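Local structure of Atg5 (Kluyveromyces marxianus, 3VQI) at residues 168-171 with 172-175; 182-185 with 186-190. The protein takes part in cytoplasm-to-vacuole transport and in forming autophagic vesicles, and is needed for selective autophagic degradation of the nucleus. All coordinates share one frame; numbering follows the deposited sequence.

Contact 1 of 2, residues 168-171 with 172-175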
ATOM      1  N   ASP A 168      -7.752  19.071 -10.801  1.00 71.93           N
ATOM      2  CA  ASP A 168      -8.732  18.217 -10.134  1.00 72.69           C
ATOM      3  C   ASP A 168      -8.074  16.900  -9.739  1.00 72.30           C
ATOM      4  O   ASP A 168      -8.391  16.320  -8.701  1.00 71.64           O
ATOM      5  CB  ASP A 168      -9.921  17.975 -11.065  1.00 75.28           C
ATOM      6  CG  ASP A 168     -11.229  17.834 -10.313  1.00 78.34           C
ATOM      7  OD1 ASP A 168     -11.506  18.682  -9.437  1.00 80.95           O
ATOM      8  OD2 ASP A 168     -11.987  16.885 -10.600  1.00 80.16           O
ATOM      9  N   PHE A 169      -7.157  16.435 -10.588  1.00 72.22           N
ATOM     10  CA  PHE A 169      -6.392  15.220 -10.332  1.00 71.95           C
ATOM     11  C   PHE A 169      -5.257  15.525  -9.354  1.00 70.56           C
ATOM     12  O   PHE A 169      -4.970  14.734  -8.446  1.00 68.56           O
ATOM     13  CB  PHE A 169      -5.803  14.662 -11.631  1.00 74.61           C
ATOM     14  CG  PHE A 169      -4.676  13.692 -11.406  1.00 77.09           C
ATOM     15  CD1 PHE A 169      -3.343  14.126 -11.376  1.00 79.03           C
ATOM     16  CD2 PHE A 169      -4.949  12.358 -11.132  1.00 77.55           C
ATOM     17  CE1 PHE A 169      -2.304  13.236 -11.070  1.00 79.77           C
ATOM     18  CE2 PHE A 169      -3.926  11.465 -10.826  1.00 79.38           C
ATOM     19  CZ  PHE A 169      -2.598  11.905 -10.793  1.00 79.62           C
ATOM     20  N   GLU A 170      -4.605  16.670  -9.562  1.00 69.51           N
ATOM     21  CA  GLU A 170      -3.495  17.150  -8.715  1.00 68.42           C
ATOM     22  C   GLU A 170      -4.032  17.277  -7.316  1.00 66.70           C
ATOM     23  O   GLU A 170      -3.338  17.042  -6.357  1.00 66.75           O
ATOM     24  CB  GLU A 170      -3.017  18.533  -9.193  1.00 68.86           C
ATOM     25  CG  GLU A 170      -1.658  19.037  -8.636  1.00 72.03           C
ATOM     26  CD  GLU A 170      -0.528  18.044  -8.881  1.00 74.42           C
ATOM     27  OE1 GLU A 170      -0.624  17.283  -9.874  1.00 74.53           O
ATOM     28  OE2 GLU A 170       0.457  18.008  -8.096  1.00 75.75           O
ATOM     29  N   ASN A 171      -5.282  17.701  -7.228  1.00 65.08           N
ATOM     30  CA  ASN A 171      -5.971  17.864  -5.958  1.00 64.46           C
ATOM     31  C   ASN A 171      -6.215  16.451  -5.408  1.00 61.64           C
ATOM     32  O   ASN A 171      -6.250  16.239  -4.194  1.00 61.75           O
ATOM     33  CB  ASN A 171      -7.320  18.585  -6.169  1.00 67.68           C
ATOM     34  CG  ASN A 171      -7.895  19.103  -4.890  1.00 71.52           C
ATOM     35  OD1 ASN A 171      -9.034  19.551  -4.841  1.00 76.31           O
ATOM     36  ND2 ASN A 171      -7.093  19.057  -3.832  1.00 73.62           N
ATOM     37  N   PHE A 172      -6.402  15.491  -6.314  1.00 58.59           N
ATOM     38  CA  PHE A 172      -6.642  14.087  -5.941  1.00 55.02           C
ATOM     39  C   PHE A 172      -5.379  13.572  -5.254  1.00 53.63           C
ATOM     40  O   PHE A 172      -5.434  12.966  -4.188  1.00 52.44           O
ATOM     41  CB  PHE A 172      -6.947  13.265  -7.206  1.00 53.56           C
ATOM     42  CG  PHE A 172      -7.477  11.883  -6.938  1.00 51.63           C
ATOM     43  CD1 PHE A 172      -8.297  11.631  -5.846  1.00 49.54           C
ATOM     44  CD2 PHE A 172      -7.203  10.844  -7.824  1.00 51.68           C
ATOM     45  CE1 PHE A 172      -8.836  10.367  -5.633  1.00 49.80           C
ATOM     46  CE2 PHE A 172      -7.741   9.569  -7.618  1.00 51.60           C
ATOM     47  CZ  PHE A 172      -8.562   9.335  -6.522  1.00 48.96           C
ATOM     48  N   TRP A 173      -4.237  13.847  -5.875  1.00 53.15           N
ATOM     49  CA  TRP A 173      -2.946  13.450  -5.335  1.00 52.04           C
ATOM     50  C   TRP A 173      -2.763  14.102  -3.969  1.00 51.13           C
ATOM     51  O   TRP A 173      -2.601  13.417  -2.953  1.00 51.63           O
ATOM     52  CB  TRP A 173      -1.828  13.895  -6.280  1.00 52.74           C
ATOM     53  CG  TRP A 173      -0.427  13.710  -5.741  1.00 56.18           C
ATOM     54  CD1 TRP A 173       0.537  14.674  -5.621  1.00 56.32           C
ATOM     55  CD2 TRP A 173       0.179  12.484  -5.306  1.00 56.11           C
ATOM     56  NE1 TRP A 173       1.705  14.125  -5.141  1.00 58.07           N
ATOM     57  CE2 TRP A 173       1.514  12.781  -4.940  1.00 56.59           C
ATOM     58  CE3 TRP A 173      -0.275  11.160  -5.192  1.00 56.54           C
ATOM     59  CZ2 TRP A 173       2.400  11.809  -4.470  1.00 57.12           C
ATOM     60  CZ3 TRP A 173       0.608  10.188  -4.723  1.00 58.22           C
ATOM     61  CH2 TRP A 173       1.934  10.522  -4.369  1.00 58.27           C
ATOM     62  N   VAL A 174      -2.815  15.431  -3.953  1.00 49.76           N
ATOM     63  CA  VAL A 174      -2.646  16.200  -2.732  1.00 47.59           C
ATOM     64  C   VAL A 174      -3.482  15.692  -1.555  1.00 47.07           C
ATOM     65  O   VAL A 174      -3.021  15.720  -0.413  1.00 44.29           O
ATOM     66  CB  VAL A 174      -2.953  17.699  -2.980  1.00 47.49           C
ATOM     67  CG1 VAL A 174      -3.078  18.442  -1.664  1.00 45.69           C
ATOM     68  CG2 VAL A 174      -1.835  18.321  -3.803  1.00 45.06           C
ATOM     69  N   SER A 175      -4.695  15.214  -1.826  1.00 47.42           N
ATOM     70  CA  SER A 175      -5.564  14.717  -0.759  1.00 49.28           C
ATOM     71  C   SER A 175      -4.883  13.610   0.043  1.00 50.91           C
ATOM     72  O   SER A 175      -5.056  13.505   1.263  1.00 49.30           O
ATOM     73  CB  SER A 175      -6.861  14.172  -1.342  1.00 52.19           C
ATOM     74  OG  SER A 175      -6.643  12.900  -1.933  1.00 55.04           O
TER
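The rings of F169 and F172, one helical turn apart, approach each other most closely at CD2 of both rings, 4.3 Å apart, with F172 CD2 standing oblique to the F169 ring. A second oblique approach follows one residue on, where the E170 carboxylate lies near the indole of W173, the two planes 57° apart and OE2 4.2 Å from CD1. The bend of the E170 chain at chi2 carries the carboxylate to that side, but its stronger partner is K140, with which OE2 forms a salt bridge. Beneath the side chains runs the i to i+4 bonding of an alpha helix: V174 N donates to E170 O at 2.9 Å, almost straight at 173°, and S175 N to N171 O at 3.0 Å. S175 adds a bond of its own. With chi1 at 76°, OG turns back along the helix and donates to F172 O at 2.6 Å, the common way for a serine within a helix to satisfy its hydroxyl on the preceding turn. An alanine here would lack that hydroxyl, and F172 O would probably lose its short side-chain bond, keeping the weak one from S175 N. Helix 166-178, part of the alpha-helical bundle region of Atg5, packs against two others: F172 packs on W143 and, edge-to-face, on W147, W173 reaches I139 and W143, and R144 makes a cation-pi contact with F169, all from helix 135-155, while V187, D183 and F184 of helix 181-189 meet F172 and S175.

Contact 2 of 2, residues 182-185 with 186-190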
ATOM      1  N   SER A 182     -12.497  14.362   2.302  1.00 58.79           N
ATOM      2  CA  SER A 182     -13.609  14.819   1.473  1.00 58.47           C
ATOM      3  C   SER A 182     -13.065  15.170   0.098  1.00 58.15           C
ATOM      4  O   SER A 182     -13.723  14.956  -0.926  1.00 58.12           O
ATOM      5  CB  SER A 182     -14.274  16.041   2.111  1.00 59.05           C
ATOM      6  OG  SER A 182     -14.701  15.724   3.426  1.00 62.52           O
ATOM      7  N   ASP A 183     -11.851  15.709   0.085  1.00 56.91           N
ATOM      8  CA  ASP A 183     -11.209  16.065  -1.169  1.00 58.66           C
ATOM      9  C   ASP A 183     -10.937  14.796  -1.967  1.00 59.50           C
ATOM     10  O   ASP A 183     -11.084  14.773  -3.189  1.00 60.08           O
ATOM     11  CB  ASP A 183      -9.896  16.797  -0.901  1.00 59.92           C
ATOM     12  CG  ASP A 183     -10.084  18.296  -0.728  1.00 63.57           C
ATOM     13  OD1 ASP A 183     -11.198  18.727  -0.338  1.00 62.20           O
ATOM     14  OD2 ASP A 183      -9.108  19.041  -0.972  1.00 65.06           O
ATOM     15  N   PHE A 184     -10.543  13.736  -1.265  1.00 59.77           N
ATOM     16  CA  PHE A 184     -10.247  12.464  -1.901  1.00 59.29           C
ATOM     17  C   PHE A 184     -11.525  11.831  -2.451  1.00 59.14           C
ATOM     18  O   PHE A 184     -11.616  11.545  -3.646  1.00 58.55           O
ATOM     19  CB  PHE A 184      -9.555  11.521  -0.898  1.00 59.33           C
ATOM     20  CG  PHE A 184      -9.271  10.152  -1.450  1.00 57.39           C
ATOM     21  CD1 PHE A 184     -10.138   9.092  -1.190  1.00 57.45           C
ATOM     22  CD2 PHE A 184      -8.170   9.936  -2.275  1.00 56.68           C
ATOM     23  CE1 PHE A 184      -9.918   7.838  -1.745  1.00 56.05           C
ATOM     24  CE2 PHE A 184      -7.937   8.689  -2.837  1.00 55.87           C
ATOM     25  CZ  PHE A 184      -8.814   7.635  -2.572  1.00 58.33           C
ATOM     26  N   MET A 185     -12.513  11.625  -1.582  1.00 59.29           N
ATOM     27  CA  MET A 185     -13.789  11.031  -1.999  1.00 60.86           C
ATOM     28  C   MET A 185     -14.410  11.821  -3.150  1.00 60.16           C
ATOM     29  O   MET A 185     -15.058  11.258  -4.027  1.00 58.90           O
ATOM     30  CB  MET A 185     -14.782  10.994  -0.828  1.00 60.91           C
ATOM     31  CG  MET A 185     -14.354  10.133   0.349  1.00 65.01           C
ATOM     32  SD  MET A 185     -14.187   8.378  -0.073  1.00 68.84           S
ATOM     33  CE  MET A 185     -15.903   7.806   0.156  1.00 68.99           C
ATOM     34  N   ALA A 186     -14.198  13.132  -3.137  1.00 61.60           N
ATOM     35  CA  ALA A 186     -14.743  14.016  -4.157  1.00 62.64           C
ATOM     36  C   ALA A 186     -14.378  13.556  -5.550  1.00 62.94           C
ATOM     37  O   ALA A 186     -15.260  13.293  -6.368  1.00 63.93           O
ATOM     38  CB  ALA A 186     -14.249  15.439  -3.936  1.00 63.12           C
ATOM     39  N   VAL A 187     -13.078  13.461  -5.818  1.00 63.07           N
ATOM     40  CA  VAL A 187     -12.601  13.037  -7.129  1.00 62.55           C
ATOM     41  C   VAL A 187     -12.821  11.538  -7.364  1.00 63.76           C
ATOM     42  O   VAL A 187     -13.032  11.104  -8.497  1.00 61.86           O
ATOM     43  CB  VAL A 187     -11.113  13.383  -7.308  1.00 60.80           C
ATOM     44  CG1 VAL A 187     -10.667  13.063  -8.718  1.00 58.60           C
ATOM     45  CG2 VAL A 187     -10.893  14.855  -7.006  1.00 58.79           C
ATOM     46  N   ARG A 188     -12.783  10.746  -6.298  1.00 65.24           N
ATOM     47  CA  ARG A 188     -13.002   9.310  -6.448  1.00 68.10           C
ATOM     48  C   ARG A 188     -14.365   9.134  -7.122  1.00 70.11           C
ATOM     49  O   ARG A 188     -14.544   8.273  -7.990  1.00 69.44           O
ATOM     50  CB  ARG A 188     -12.994   8.615  -5.083  1.00 67.12           C
ATOM     51  CG  ARG A 188     -12.967   7.088  -5.155  1.00 68.32           C
ATOM     52  CD  ARG A 188     -12.978   6.439  -3.767  1.00 70.26           C
ATOM     53  NE  ARG A 188     -14.255   5.802  -3.459  1.00 74.09           N
ATOM     54  CZ  ARG A 188     -15.422   6.443  -3.362  1.00 77.59           C
ATOM     55  NH1 ARG A 188     -15.497   7.760  -3.543  1.00 77.80           N
ATOM     56  NH2 ARG A 188     -16.529   5.760  -3.093  1.00 78.40           N
ATOM     57  N   SER A 189     -15.315   9.976  -6.720  1.00 72.75           N
ATOM     58  CA  SER A 189     -16.672   9.950  -7.266  1.00 74.33           C
ATOM     59  C   SER A 189     -16.659  10.290  -8.750  1.00 74.91           C
ATOM     60  O   SER A 189     -17.287   9.609  -9.555  1.00 75.13           O
ATOM     61  CB  SER A 189     -17.563  10.954  -6.529  1.00 74.10           C
ATOM     62  OG  SER A 189     -17.688  10.619  -5.161  1.00 75.95           O
ATOM     63  N   LYS A 190     -15.942  11.348  -9.108  1.00 76.31           N
ATOM     64  CA  LYS A 190     -15.864  11.752 -10.507  1.00 78.53           C
ATOM     65  C   LYS A 190     -15.205  10.665 -11.363  1.00 79.44           C
ATOM     66  O   LYS A 190     -15.016  10.840 -12.570  1.00 80.01           O
ATOM     67  CB  LYS A 190     -15.088  13.072 -10.639  1.00 78.71           C
ATOM     68  CG  LYS A 190     -15.802  14.293 -10.059  1.00 78.99           C
ATOM     69  CD  LYS A 190     -15.055  15.586 -10.390  1.00 80.16           C
ATOM     70  CE  LYS A 190     -15.735  16.804  -9.780  1.00 79.87           C
ATOM     71  NZ  LYS A 190     -14.990  18.068 -10.051  1.00 80.69           N
TER
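M185 O is gripped twice by S189, whose backbone N donates at 3.0 Å and whose hydroxyl OG donates at 2.9 Å, the two arriving from opposite faces of the carbonyl plane. The hydroxyl gets there because chi1 of S189 (-63°) sets OG beside its own backbone N. The guanidinium of R188 adds a third neighbour: M185 O lies at its edge, in plane, 3.6 Å from NH1. M185 and R188 run side by side and point the same way, so that the methyl CE rests over one guanidinium face, 3.7 Å from NH1 and offset toward the rim. Here helix 181-189, in the alpha-helical bundle region, reaches its last turn, and the paired hydrogen bonds from S189 fall where the helix gives way to loop at K190. The same i to i+4 pattern runs through the preceding residues, with R188 N donating to F184 O at 3.0 Å and A186 N to S182 O at 2.9 Å. The R188 chain also passes the F184 ring, CD lying 3.9 Å from CE1, with the ring and guanidinium planes 34° apart. Beyond this pair, F184 meets W12, and V187 touches L164.

Overall arrangement
From the N terminus the chain passes through helix 135-155 before reaching helix 166-178, where contact 1 lies; after a short turn, contact 2 follows in helix 181-189. Each is local to its own helix, so neither closes a long loop, and the two stand in series without nesting or crossing. Their centres are about 9 Å apart, and the helices touch directly. D168 OD2 and K190 NZ form a salt bridge of 3.3 Å, joining the start of contact 1 to the end of contact 2, while F172 CE1 packs against F184 CE2 at 3.4 Å. Both contacts thus belong to the alpha-helical bundle region and tie its last two helices together.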